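Local structure of chorismate mutase and shikimate 5-dehydrogenase fusion protein (Clostridium acetobutylicum, 3FBT) at residues G179-C185 against F207-L213. The protein is a bifunctional enzyme of aromatic amino acid biosynthesis whose shikimate dehydrogenase part, the piece described here, probably reduces 3-dehydroshikimate to shikimate with NADPH. Numbering follows the deposited sequence.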
loop_
_atom_site.group_PDB
_atom_site.type_symbol
_atom_site.label_atom_id
_atom_site.label_comp_id
_atom_site.label_asym_id
_atom_site.label_seq_id
_atom_site.Cartn_x
_atom_site.Cartn_y
_atom_site.Cartn_z
ATOM N N GLY A 179 38.483 3.294 -28.408
ATOM C CA GLY A 179 38.318 2.287 -27.371
ATOM C C GLY A 179 37.397 1.143 -27.743
ATOM O O GLY A 179 36.942 1.040 -28.853
ATOM N N ASP A 180 37.094 0.315 -26.768
ATOM C CA ASP A 180 36.313 -0.897 -26.977
ATOM C C ASP A 180 34.822 -0.705 -26.707
ATOM O O ASP A 180 33.999 -0.982 -27.568
ATOM C CB ASP A 180 36.921 -1.954 -26.066
ATOM C CG ASP A 180 38.445 -2.171 -26.351
ATOM O OD1 ASP A 180 38.760 -2.339 -27.545
ATOM O OD2 ASP A 180 39.330 -2.165 -25.413
ATOM N N VAL A 181 34.479 -0.223 -25.506
ATOM C CA VAL A 181 33.088 -0.131 -25.053
ATOM C C VAL A 181 32.749 1.301 -24.641
ATOM O O VAL A 181 33.482 1.896 -23.858
ATOM C CB VAL A 181 32.876 -1.071 -23.832
ATOM C CG1 VAL A 181 31.516 -0.903 -23.254
ATOM C CG2 VAL A 181 33.135 -2.576 -24.230
ATOM N N ILE A 182 31.663 1.845 -25.185
ATOM C CA ILE A 182 31.222 3.186 -24.851
ATOM C C ILE A 182 29.758 3.128 -24.372
ATOM O O ILE A 182 28.891 2.517 -25.013
ATOM C CB ILE A 182 31.365 4.195 -26.071
ATOM C CG1 ILE A 182 30.802 5.568 -25.751
ATOM C CG2 ILE A 182 30.696 3.670 -27.329
ATOM C CD1 ILE A 182 30.816 6.573 -26.994
ATOM N N ILE A 183 29.517 3.770 -23.230
ATOM C CA ILE A 183 28.269 3.609 -22.463
ATOM C C ILE A 183 27.632 4.972 -22.188
ATOM O O ILE A 183 28.259 5.832 -21.570
ATOM C CB ILE A 183 28.580 2.926 -21.121
ATOM C CG1 ILE A 183 29.295 1.591 -21.361
ATOM C CG2 ILE A 183 27.271 2.739 -20.267
ATOM C CD1 ILE A 183 30.202 1.213 -20.243
ATOM N N ASN A 184 26.402 5.158 -22.610
ATOM C CA ASN A 184 25.688 6.381 -22.360
ATOM C C ASN A 184 24.981 6.327 -21.022
ATOM O O ASN A 184 24.101 5.506 -20.817
ATOM C CB ASN A 184 24.606 6.565 -23.392
ATOM C CG ASN A 184 23.845 7.805 -23.148
ATOM O OD1 ASN A 184 24.457 8.839 -22.872
ATOM N ND2 ASN A 184 22.490 7.733 -23.192
ATOM N N CYS A 185 25.372 7.193 -20.108
ATOM C CA CYS A 185 24.683 7.321 -18.839
ATOM C C CYS A 185 23.960 8.673 -18.722
ATOM O O CYS A 185 23.453 9.010 -17.655
ATOM C CB CYS A 185 25.725 7.183 -17.722
ATOM S SG CYS A 185 26.150 5.473 -17.438
ATOM N N PHE A 207 34.364 2.521 -31.641
ATOM C CA PHE A 207 34.336 1.554 -30.514
ATOM C C PHE A 207 33.819 0.271 -31.079
ATOM O O PHE A 207 33.275 0.267 -32.152
ATOM C CB PHE A 207 33.417 2.100 -29.395
ATOM C CG PHE A 207 33.995 3.283 -28.694
ATOM C CD1 PHE A 207 34.632 3.139 -27.479
ATOM C CD2 PHE A 207 33.957 4.540 -29.280
ATOM C CE1 PHE A 207 35.206 4.227 -26.848
ATOM C CE2 PHE A 207 34.524 5.628 -28.650
ATOM C CZ PHE A 207 35.140 5.469 -27.453
ATOM N N SER A 208 33.934 -0.831 -30.374
ATOM C CA SER A 208 33.281 -2.026 -30.941
ATOM C C SER A 208 31.985 -2.473 -30.225
ATOM O O SER A 208 31.347 -3.402 -30.678
ATOM C CB SER A 208 34.263 -3.156 -31.001
ATOM O OG SER A 208 34.737 -3.344 -29.696
ATOM N N SER A 209 31.607 -1.820 -29.116
ATOM C CA SER A 209 30.264 -1.975 -28.508
ATOM C C SER A 209 29.665 -0.645 -27.982
ATOM O O SER A 209 30.351 0.123 -27.317
ATOM C CB SER A 209 30.370 -2.912 -27.355
ATOM O OG SER A 209 30.544 -4.194 -27.844
ATOM N N ALA A 210 28.394 -0.387 -28.286
ATOM C CA ALA A 210 27.725 0.759 -27.811
ATOM C C ALA A 210 26.661 0.245 -26.849
ATOM O O ALA A 210 25.857 -0.552 -27.302
ATOM C CB ALA A 210 27.045 1.453 -28.977
ATOM N N VAL A 211 26.646 0.696 -25.575
ATOM C CA VAL A 211 25.596 0.371 -24.566
ATOM C C VAL A 211 24.851 1.682 -24.149
ATOM O O VAL A 211 25.466 2.590 -23.581
ATOM C CB VAL A 211 26.196 -0.294 -23.255
ATOM C CG1 VAL A 211 25.063 -0.792 -22.212
ATOM C CG2 VAL A 211 27.120 -1.461 -23.562
ATOM N N ASP A 212 23.567 1.799 -24.434
ATOM C CA ASP A 212 22.767 2.899 -23.894
ATOM C C ASP A 212 21.892 2.406 -22.728
ATOM O O ASP A 212 21.207 1.411 -22.846
ATOM C CB ASP A 212 21.845 3.467 -24.952
ATOM C CG ASP A 212 21.450 4.914 -24.649
ATOM O OD1 ASP A 212 21.454 5.273 -23.455
ATOM O OD2 ASP A 212 21.195 5.715 -25.610
ATOM N N LEU A 213 21.897 3.094 -21.602
ATOM C CA LEU A 213 21.027 2.672 -20.483
ATOM C C LEU A 213 19.582 3.120 -20.691
ATOM O O LEU A 213 18.692 2.694 -19.968
ATOM C CB LEU A 213 21.515 3.190 -19.132
ATOM C CG LEU A 213 22.489 2.437 -18.272
ATOM C CD1 LEU A 213 23.765 2.133 -19.064
ATOM C CD2 LEU A 213 22.734 3.390 -17.173
#
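The Phe207 ring is sandwiched, toward its rim, between Ile182 on one face, its CB 3.8 Å from the ring centroid, and the backbone N of Gly179 on the other. The ring can come this close to the chain at 179 because glycine carries no side chain, while the branched isoleucine spreads CB and CG2 over the aromatic surface. With CG anti to its carbonyl carbon (chi1 -70°), the ring is carried in between Gly179 and Ile182. From here strands 181-184 and 209-212 run parallel as adjacent strands of the six-stranded sheet of the Rossmann-type NADP-binding domain, 181-184 flanked by 124-128 and 209-212 by 232-234, in a beta-alpha-beta connection through helix 201-204. Their ladder is regular, Val211 N donating to Ile182 O at 2.9 Å. Val181, Ile183 and Val211, beta-branched residues suited to extended chain, share one face, where helix 105-115 packs on Ile183 and Val211. On the face of Ile182 and Ala210, Asn184 and Asp212 are buried side by side. Asn184 ND2 donates to Asp212 OD1 at 2.7 Å; OD1 lies in the amide plane of Asn184, whereas ND2 comes from above the carboxylate plane of Asp212, and Thr220 binds OD2. Looser are exposed Ser208, whose OG reaches Asp180 O at 3.3 Å, and the weak Leu213 N to Asn184 O bond (3.4 Å). Asp180 O is nevertheless gripped by three donors, with Ser208 N and Ser209 N. Partly exposed Leu213, a predicted NADP(+)-binding residue, rests CD1 on Ile183 CG2 beside Ala133.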